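Local coordinates for protein STU0660 (Streptococcus thermophilus, PDB 3ZTH) that probably binds DNA as a large Csn2-type Cas protein taking part in CRISPR-mediated bacterial immunity, at residues Tyr77-Ile80 / Lys84-Leu87; Met90-Gly95 / Gln153-Asn158; Pro161-Glu166 / Leu170-Val175. All blocks are in the same frame, centred on the assembly; numbering follows the deposited sequence.

Interaction 1. Residues Tyr77-Ile80 / Lys84-Leu87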
loop_
_atom_site.group_PDB
_atom_site.type_symbol
_atom_site.label_atom_id
_atom_site.label_comp_id
_atom_site.label_asym_id
_atom_site.label_seq_id
_atom_site.Cartn_x
_atom_site.Cartn_y
_atom_site.Cartn_z
ATOM N N TYR A 77 8.928 -4.748 -27.876
ATOM C CA TYR A 77 7.809 -5.663 -28.066
ATOM C C TYR A 77 6.411 -5.132 -27.751
ATOM O O TYR A 77 6.174 -4.578 -26.681
ATOM C CB TYR A 77 8.061 -6.905 -27.215
ATOM C CG TYR A 77 7.072 -8.022 -27.412
ATOM C CD1 TYR A 77 7.176 -8.880 -28.503
ATOM C CD2 TYR A 77 6.034 -8.228 -26.503
ATOM C CE1 TYR A 77 6.274 -9.922 -28.687
ATOM C CE2 TYR A 77 5.121 -9.265 -26.678
ATOM C CZ TYR A 77 5.248 -10.108 -27.774
ATOM O OH TYR A 77 4.350 -11.136 -27.963
ATOM N N ILE A 78 5.483 -5.308 -28.681
ATOM C CA ILE A 78 4.110 -4.889 -28.441
ATOM C C ILE A 78 3.168 -6.037 -28.749
ATOM O O ILE A 78 3.066 -6.476 -29.896
ATOM C CB ILE A 78 3.672 -3.719 -29.311
ATOM C CG1 ILE A 78 4.448 -2.460 -28.939
ATOM C CG2 ILE A 78 2.172 -3.509 -29.136
ATOM C CD1 ILE A 78 3.982 -1.205 -29.688
ATOM N N ASP A 79 2.472 -6.513 -27.726
ATOM C CA ASP A 79 1.546 -7.617 -27.905
ATOM C C ASP A 79 0.112 -7.149 -28.051
ATOM O O ASP A 79 -0.414 -6.461 -27.189
ATOM C CB ASP A 79 1.628 -8.581 -26.725
ATOM C CG ASP A 79 0.979 -9.917 -27.034
ATOM O OD1 ASP A 79 -0.247 -10.037 -26.832
ATOM O OD2 ASP A 79 1.689 -10.836 -27.498
ATOM N N ILE A 80 -0.516 -7.523 -29.157
ATOM C CA ILE A 80 -1.901 -7.171 -29.394
ATOM C C ILE A 80 -2.720 -8.441 -29.606
ATOM O O ILE A 80 -2.774 -8.990 -30.703
ATOM C CB ILE A 80 -2.038 -6.233 -30.603
ATOM C CG1 ILE A 80 -1.462 -4.861 -30.240
ATOM C CG2 ILE A 80 -3.493 -6.084 -30.995
ATOM C CD1 ILE A 80 -1.588 -3.834 -31.346
ATOM N N LYS A 84 -8.464 -4.465 -26.463
ATOM C CA LYS A 84 -8.179 -3.779 -25.214
ATOM C C LYS A 84 -6.689 -3.463 -25.157
ATOM O O LYS A 84 -6.294 -2.410 -24.657
ATOM C CB LYS A 84 -8.575 -4.635 -24.013
ATOM C CG LYS A 84 -8.273 -3.968 -22.675
ATOM C CD LYS A 84 -8.438 -4.934 -21.511
ATOM C CE LYS A 84 -7.983 -4.305 -20.195
ATOM N NZ LYS A 84 -8.043 -5.272 -19.051
ATOM N N ASP A 85 -5.861 -4.371 -25.670
ATOM C CA ASP A 85 -4.421 -4.137 -25.673
ATOM C C ASP A 85 -4.111 -2.948 -26.575
ATOM O O ASP A 85 -3.196 -2.161 -26.311
ATOM C CB ASP A 85 -3.657 -5.358 -26.189
ATOM C CG ASP A 85 -3.786 -6.550 -25.283
ATOM O OD1 ASP A 85 -3.937 -6.345 -24.061
ATOM O OD2 ASP A 85 -3.717 -7.691 -25.789
ATOM N N LEU A 86 -4.883 -2.831 -27.649
ATOM C CA LEU A 86 -4.702 -1.750 -28.590
ATOM C C LEU A 86 -5.037 -0.405 -27.924
ATOM O O LEU A 86 -4.264 0.557 -28.021
ATOM C CB LEU A 86 -5.565 -2.003 -29.820
ATOM C CG LEU A 86 -5.199 -1.169 -31.049
ATOM C CD1 LEU A 86 -5.547 -1.952 -32.311
ATOM C CD2 LEU A 86 -5.916 0.179 -30.996
ATOM N N LEU A 87 -6.174 -0.335 -27.236
ATOM C CA LEU A 87 -6.536 0.899 -26.550
ATOM C C LEU A 87 -5.446 1.265 -25.541
ATOM O O LEU A 87 -5.068 2.432 -25.416
ATOM C CB LEU A 87 -7.868 0.739 -25.820
ATOM C CG LEU A 87 -8.298 1.923 -24.939
ATOM C CD1 LEU A 87 -8.420 3.186 -25.782
ATOM C CD2 LEU A 87 -9.616 1.601 -24.263
#

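Interaction 2. Residues Met90-Gly95 / Gln153-Asn158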
loop_
_atom_site.group_PDB
_atom_site.type_symbol
_atom_site.label_atom_id
_atom_site.label_comp_id
_atom_site.label_asym_id
_atom_site.label_seq_id
_atom_site.Cartn_x
_atom_site.Cartn_y
_atom_site.Cartn_z
HETATM N N MSE A 90 -2.493 3.142 -26.696
HETATM C CA MSE A 90 -2.757 4.529 -27.060
HETATM C C MSE A 90 -2.998 5.446 -25.858
HETATM O O MSE A 90 -3.294 6.632 -26.010
HETATM C CB MSE A 90 -3.918 4.578 -28.053
HETATM C CG MSE A 90 -3.529 3.940 -29.379
HETATM SE SE MSE A 90 -4.897 3.869 -30.731
HETATM C CE MSE A 90 -4.669 5.640 -31.493
ATOM N N GLU A 91 -2.857 4.887 -24.662
ATOM C CA GLU A 91 -3.008 5.662 -23.442
ATOM C C GLU A 91 -1.592 6.018 -22.984
ATOM O O GLU A 91 -0.637 5.287 -23.262
ATOM C CB GLU A 91 -3.731 4.844 -22.370
ATOM C CG GLU A 91 -5.135 4.418 -22.775
ATOM C CD GLU A 91 -5.795 3.505 -21.745
ATOM O OE1 GLU A 91 -5.085 2.644 -21.173
ATOM O OE2 GLU A 91 -7.021 3.635 -21.519
ATOM N N TYR A 92 -1.451 7.147 -22.301
ATOM C CA TYR A 92 -0.142 7.576 -21.839
ATOM C C TYR A 92 0.219 6.892 -20.529
ATOM O O TYR A 92 -0.162 7.346 -19.453
ATOM C CB TYR A 92 -0.123 9.094 -21.670
ATOM C CG TYR A 92 1.242 9.656 -21.372
ATOM C CD1 TYR A 92 2.114 9.988 -22.406
ATOM C CD2 TYR A 92 1.673 9.851 -20.058
ATOM C CE1 TYR A 92 3.386 10.503 -22.144
ATOM C CE2 TYR A 92 2.945 10.366 -19.783
ATOM C CZ TYR A 92 3.794 10.692 -20.834
ATOM O OH TYR A 92 5.041 11.223 -20.590
ATOM N N LYS A 93 0.940 5.783 -20.632
ATOM C CA LYS A 93 1.375 5.032 -19.462
ATOM C C LYS A 93 2.798 4.584 -19.716
ATOM O O LYS A 93 3.331 4.767 -20.809
ATOM C CB LYS A 93 0.512 3.791 -19.243
ATOM C CG LYS A 93 -0.942 4.043 -18.908
ATOM C CD LYS A 93 -1.693 2.710 -18.928
ATOM C CE LYS A 93 -3.200 2.875 -18.757
ATOM N NZ LYS A 93 -3.916 1.575 -18.959
ATOM N N LYS A 94 3.410 3.988 -18.703
ATOM C CA LYS A 94 4.774 3.506 -18.837
ATOM C C LYS A 94 4.905 2.460 -19.942
ATOM O O LYS A 94 4.217 1.438 -19.932
ATOM C CB LYS A 94 5.249 2.900 -17.515
ATOM C CG LYS A 94 6.580 2.175 -17.624
ATOM C CD LYS A 94 6.974 1.524 -16.308
ATOM C CE LYS A 94 8.315 0.811 -16.421
ATOM N NZ LYS A 94 8.800 0.339 -15.087
ATOM N N GLY A 95 5.779 2.736 -20.902
ATOM C CA GLY A 95 6.034 1.801 -21.984
ATOM C C GLY A 95 5.064 1.651 -23.144
ATOM O O GLY A 95 5.338 0.871 -24.057
ATOM N N GLN A 153 4.381 14.803 -16.453
ATOM C CA GLN A 153 3.421 14.840 -15.361
ATOM C C GLN A 153 2.047 15.278 -15.851
ATOM O O GLN A 153 1.030 14.685 -15.487
ATOM C CB GLN A 153 3.913 15.786 -14.277
ATOM C CG GLN A 153 2.957 15.941 -13.121
ATOM C CD GLN A 153 3.538 16.792 -12.015
ATOM O OE1 GLN A 153 2.851 17.116 -11.046
ATOM N NE2 GLN A 153 4.816 17.161 -12.148
ATOM N N LEU A 154 2.018 16.322 -16.672
ATOM C CA LEU A 154 0.759 16.816 -17.226
ATOM C C LEU A 154 0.071 15.750 -18.081
ATOM O O LEU A 154 -1.135 15.522 -17.964
ATOM C CB LEU A 154 1.001 18.056 -18.089
ATOM C CG LEU A 154 0.865 19.427 -17.432
ATOM C CD1 LEU A 154 0.904 20.493 -18.517
ATOM C CD2 LEU A 154 -0.448 19.515 -16.664
ATOM N N LEU A 155 0.843 15.112 -18.954
ATOM C CA LEU A 155 0.301 14.078 -19.818
ATOM C C LEU A 155 -0.236 12.912 -19.000
ATOM O O LEU A 155 -1.205 12.261 -19.393
ATOM C CB LEU A 155 1.383 13.576 -20.783
ATOM C CG LEU A 155 1.793 14.557 -21.882
ATOM C CD1 LEU A 155 2.911 13.972 -22.718
ATOM C CD2 LEU A 155 0.591 14.857 -22.745
ATOM N N THR A 156 0.390 12.664 -17.855
ATOM C CA THR A 156 -0.002 11.560 -16.996
ATOM C C THR A 156 -1.227 11.822 -16.129
ATOM O O THR A 156 -1.914 10.883 -15.735
ATOM C CB THR A 156 1.157 11.157 -16.056
ATOM O OG1 THR A 156 2.356 10.963 -16.814
ATOM C CG2 THR A 156 0.822 9.865 -15.327
ATOM N N LYS A 157 -1.517 13.087 -15.840
ATOM C CA LYS A 157 -2.642 13.404 -14.960
ATOM C C LYS A 157 -3.762 14.293 -15.493
ATOM O O LYS A 157 -4.897 14.200 -15.028
ATOM C CB LYS A 157 -2.108 14.044 -13.677
ATOM C CG LYS A 157 -1.096 13.199 -12.911
ATOM C CD LYS A 157 -1.774 12.088 -12.129
ATOM C CE LYS A 157 -0.789 11.385 -11.216
ATOM N NZ LYS A 157 -1.500 10.457 -10.290
ATOM N N ASN A 158 -3.456 15.155 -16.455
ATOM C CA ASN A 158 -4.461 16.080 -16.965
ATOM C C ASN A 158 -4.871 15.908 -18.421
ATOM O O ASN A 158 -5.641 16.708 -18.950
ATOM C CB ASN A 158 -3.970 17.503 -16.728
ATOM C CG ASN A 158 -3.661 17.761 -15.268
ATOM O OD1 ASN A 158 -4.568 17.897 -14.445
ATOM N ND2 ASN A 158 -2.382 17.804 -14.933
#

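Interaction 3. Residues Pro161-Glu166 / Leu170-Val175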
loop_
_atom_site.group_PDB
_atom_site.type_symbol
_atom_site.label_atom_id
_atom_site.label_comp_id
_atom_site.label_asym_id
_atom_site.label_seq_id
_atom_site.Cartn_x
_atom_site.Cartn_y
_atom_site.Cartn_z
ATOM N N PRO A 161 -7.040 10.522 -23.913
ATOM C CA PRO A 161 -7.391 10.378 -25.324
ATOM C C PRO A 161 -8.898 10.246 -25.526
ATOM O O PRO A 161 -9.611 9.709 -24.679
ATOM C CB PRO A 161 -6.631 9.124 -25.733
ATOM C CG PRO A 161 -6.678 8.297 -24.485
ATOM C CD PRO A 161 -6.390 9.303 -23.399
ATOM N N PHE A 162 -9.375 10.762 -26.649
ATOM C CA PHE A 162 -10.786 10.691 -27.004
ATOM C C PHE A 162 -10.882 10.436 -28.495
ATOM O O PHE A 162 -9.981 10.779 -29.258
ATOM C CB PHE A 162 -11.515 11.999 -26.676
ATOM C CG PHE A 162 -11.866 12.159 -25.221
ATOM C CD1 PHE A 162 -10.926 12.637 -24.309
ATOM C CD2 PHE A 162 -13.149 11.848 -24.768
ATOM C CE1 PHE A 162 -11.257 12.810 -22.971
ATOM C CE2 PHE A 162 -13.497 12.015 -23.434
ATOM C CZ PHE A 162 -12.548 12.499 -22.529
ATOM N N PHE A 163 -11.978 9.830 -28.915
ATOM C CA PHE A 163 -12.176 9.546 -30.328
ATOM C C PHE A 163 -13.465 10.231 -30.726
ATOM O O PHE A 163 -14.479 10.131 -30.031
ATOM C CB PHE A 163 -12.259 8.036 -30.544
ATOM C CG PHE A 163 -11.046 7.301 -30.056
ATOM C CD1 PHE A 163 -10.923 6.964 -28.715
ATOM C CD2 PHE A 163 -10.003 6.999 -30.925
ATOM C CE1 PHE A 163 -9.775 6.340 -28.245
ATOM C CE2 PHE A 163 -8.847 6.373 -30.468
ATOM C CZ PHE A 163 -8.732 6.044 -29.125
ATOM N N ALA A 164 -13.419 10.948 -31.839
ATOM C CA ALA A 164 -14.595 11.662 -32.291
ATOM C C ALA A 164 -14.877 11.518 -33.775
ATOM O O ALA A 164 -13.984 11.238 -34.578
ATOM C CB ALA A 164 -14.468 13.138 -31.930
ATOM N N ILE A 165 -16.146 11.703 -34.114
ATOM C CA ILE A 165 -16.609 11.651 -35.486
ATOM C C ILE A 165 -17.291 12.993 -35.708
ATOM O O ILE A 165 -18.406 13.223 -35.228
ATOM C CB ILE A 165 -17.619 10.510 -35.704
ATOM C CG1 ILE A 165 -16.948 9.166 -35.412
ATOM C CG2 ILE A 165 -18.131 10.549 -37.139
ATOM C CD1 ILE A 165 -17.829 7.969 -35.652
ATOM N N GLU A 166 -16.603 13.884 -36.416
ATOM C CA GLU A 166 -17.133 15.212 -36.686
ATOM C C GLU A 166 -17.382 15.897 -35.349
ATOM O O GLU A 166 -18.466 16.426 -35.092
ATOM C CB GLU A 166 -18.433 15.121 -37.501
ATOM C CG GLU A 166 -18.230 14.610 -38.934
ATOM C CD GLU A 166 -19.541 14.394 -39.698
ATOM O OE1 GLU A 166 -20.339 13.512 -39.296
ATOM O OE2 GLU A 166 -19.772 15.108 -40.705
ATOM N N LEU A 170 -17.169 9.416 -29.027
ATOM C CA LEU A 170 -17.730 8.085 -28.829
ATOM C C LEU A 170 -16.615 7.269 -28.199
ATOM O O LEU A 170 -15.436 7.551 -28.415
ATOM C CB LEU A 170 -18.191 7.434 -30.142
ATOM C CG LEU A 170 -17.376 7.413 -31.438
ATOM C CD1 LEU A 170 -15.909 7.141 -31.189
ATOM C CD2 LEU A 170 -17.987 6.347 -32.345
ATOM N N SER A 171 -16.980 6.280 -27.396
ATOM C CA SER A 171 -15.978 5.450 -26.750
ATOM C C SER A 171 -15.216 4.617 -27.775
ATOM O O SER A 171 -15.755 4.236 -28.821
ATOM C CB SER A 171 -16.633 4.542 -25.719
ATOM O OG SER A 171 -17.205 5.321 -24.686
ATOM N N PHE A 172 -13.953 4.352 -27.463
ATOM C CA PHE A 172 -13.074 3.574 -28.321
ATOM C C PHE A 172 -13.710 2.271 -28.799
ATOM O O PHE A 172 -13.520 1.855 -29.936
ATOM C CB PHE A 172 -11.793 3.255 -27.565
ATOM C CG PHE A 172 -10.856 2.383 -28.322
ATOM C CD1 PHE A 172 -10.213 2.858 -29.457
ATOM C CD2 PHE A 172 -10.606 1.083 -27.898
ATOM C CE1 PHE A 172 -9.329 2.049 -30.162
ATOM C CE2 PHE A 172 -9.723 0.267 -28.596
ATOM C CZ PHE A 172 -9.084 0.751 -29.730
ATOM N N GLU A 173 -14.459 1.631 -27.913
ATOM C CA GLU A 173 -15.113 0.370 -28.222
ATOM C C GLU A 173 -16.057 0.458 -29.406
ATOM O O GLU A 173 -16.161 -0.479 -30.197
ATOM C CB GLU A 173 -15.878 -0.140 -26.997
ATOM C CG GLU A 173 -14.988 -0.435 -25.791
ATOM C CD GLU A 173 -14.696 0.787 -24.927
ATOM O OE1 GLU A 173 -14.360 1.863 -25.465
ATOM O OE2 GLU A 173 -14.792 0.668 -23.691
ATOM N N TRP A 174 -16.739 1.590 -29.532
ATOM C CA TRP A 174 -17.701 1.784 -30.610
ATOM C C TRP A 174 -17.059 2.219 -31.919
ATOM O O TRP A 174 -17.729 2.319 -32.952
ATOM C CB TRP A 174 -18.770 2.788 -30.168
ATOM C CG TRP A 174 -19.631 2.282 -29.027
ATOM C CD1 TRP A 174 -20.173 3.027 -28.019
ATOM C CD2 TRP A 174 -20.097 0.937 -28.822
ATOM N NE1 TRP A 174 -20.948 2.238 -27.202
ATOM C CE2 TRP A 174 -20.921 0.952 -27.672
ATOM C CE3 TRP A 174 -19.905 -0.273 -29.498
ATOM C CZ2 TRP A 174 -21.553 -0.199 -27.187
ATOM C CZ3 TRP A 174 -20.534 -1.417 -29.013
ATOM C CH2 TRP A 174 -21.348 -1.370 -27.870
ATOM N N VAL A 175 -15.760 2.493 -31.866
ATOM C CA VAL A 175 -15.013 2.872 -33.052
ATOM C C VAL A 175 -14.926 1.593 -33.868
ATOM O O VAL A 175 -14.701 0.519 -33.318
ATOM C CB VAL A 175 -13.582 3.341 -32.689
ATOM C CG1 VAL A 175 -12.721 3.437 -33.937
ATOM C CG2 VAL A 175 -13.637 4.692 -31.992
HETATM O O HOH W 1 -13.932 9.490 -27.107
#

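Interaction 1. Residues Tyr77-Ile80 / Lys84-Leu87
Asp85 packs against the end of strand 76-80 in a tight strand-to-helix connection, formed where the chain leaves this outermost strand of the central sheet and turns at Ser81 and Ser82 into helix 83-89. The contact is mainly van der Waals: Asp85 CB rests 3.6 Å from the main-chain oxygen Asp79 O. Its CG stands beside its own backbone N (chi1 -66°), which brings OD2 back toward the turn, where it accepts a hydrogen bond from Ser81 N. On the apolar flank Ile80 CD1 and Leu86 CD1 approach only to 4.5 Å, and helix 177-192 completes the packing by setting Phe184 against both residues.

The Asp79 carboxylate has partners of its own: Tyr77 OH donates to the anti lone pair of Asp79 OD2 at 2.7 Å, Trp35 NE1 of helix 28-43 bonds to the same oxygen, and Ser81 OG bonds to OD1. The two carboxylates nevertheless face each other, with Asp79 OD1 and Asp85 OD2 4.3 Å apart. Two like charges this close would tend to repel and might raise the affinity of one of them for a proton; the hydrogen bonds from the Ser81 turn, Tyr77 and Trp35 probably offset much of that cost.

Interaction 2. Residues Met90-Gly95 / Gln153-Asn158
Tyr92 and Thr156 mark the closest backbone approach, their CA atoms 6.3 Å apart, where the irregular loop between helices 83-89 and 97-106 runs past the last turn of helix 151-157. This is a loop-to-helix contact built on a CH-pi interaction with a single aromatic side chain. The Tyr92 side chain leaves the loop with CG anti to the backbone N (chi1 -172°), which extends the ring toward the helix. Leu155 CB sits over the middle of one ring face, 3.6 Å from the Tyr92 ring centroid and 7° off the normal. From there the leucine reaches out toward the hydroxyl half of the ring, bringing its CD1 to 3.5 Å from Tyr92 CE1.

The polar ends are tied to the preceding turn of the same helix. Tyr92 OH is hydrogen-bonded to Asp152 OD1 and to Arg103 NE of helix 97-106, so two partners fix the far end of the ring while Leu155 fixes its face. The residues on either side of Tyr92 in the sequence, Glu91 and Lys93, are joined by a salt bridge, OE1 to NZ, 2.7 Å long. At the end of the helix Leu154 O accepts from both Asn158 N and Lys157 N. A second subunit adjoins this corner: Gln153 and Asn158 exchange side-chain hydrogen bonds with Asn158 and Gln153 of that subunit, and its Met129 packs on Leu155. Thr156 OG1, hydrogen-bonded to Asp152 O, meets the edge of the tyrosine ring near its plane, 3.1 Å from Tyr92 CE2.

Interaction 3. Residues Pro161-Glu166 / Leu170-Val175
Phe163 lies at the centre of this buried contact, its ring alongside that of Phe172 with both side chains pointing the same way. Phe172 CD1 lies over one face of the Phe163 ring, displaced toward the rim and 3.5 Å from Phe163 CZ. The ring centroids are 5.1 Å apart and the planes inclined at 45°, an oblique pairing. Nearer the backbone, Val175 CG2 comes across the root of the side chain to 3.9 Å from Phe163 CB. Leu170 has its CG between the backbone N and the carbonyl carbon (chi1 46°), an unfavourable placing that folds its branches back onto the neighbouring strand: CD1 lies 3.8 Å from Phe163 CB, and CD2 meets the end of Ile165 at its CD1, 3.7 Å away.

One direct main-chain hydrogen bond joins the segments, Leu170 N to Phe163 O, 3.0 Å long and nearly straight at 166°. The return link is made by a water that accepts from Phe163 N at 2.7 Å and donates to Leu170 O at 2.8 Å, so on this side water takes the place of a direct main-chain bond.

The aromatic pair is positioned from further out. A 3-10 turn at 172-174 presents Phe172, which forms a cation-pi contact with Lys180 and packs on Leu86 and Leu87 of helix 83-89. Trp174 instead meets the rings of Trp40 and Tyr33 of a third subunit, while Ser171 OG is hydrogen-bonded to Asp51 of that subunit. Residues 161-165 also pair antiparallel with a strand of the second subunit. The arrangement is that of a short beta-hairpin, strands 159-165 and 168-170, whose longer strand carries an intersubunit antiparallel sheet.

Overall arrangement
The three contacts follow one another in series along the chain, with centres 16 to 18 Å apart, and lead from the central sheet outward to the subunit interfaces. Interaction 1 sits about 8 Å from the chain's centre, at the end of edge strand 76-80 in a sheet consistent with the P-loop NTPase clan. Helix 83-89 then runs into the loop of interaction 2, and helix 151-157 leads directly into the strand of interaction 3; both lie about 23 Å out and touch the second subunit. Interactions 1 and 3 meet where Phe172 packs on Leu86 and Leu87. Helix 83-89 is thus common to all three, placing the core sheet's edge next to segments that meet neighbouring subunits of the tetramer, away from the magnesium sites.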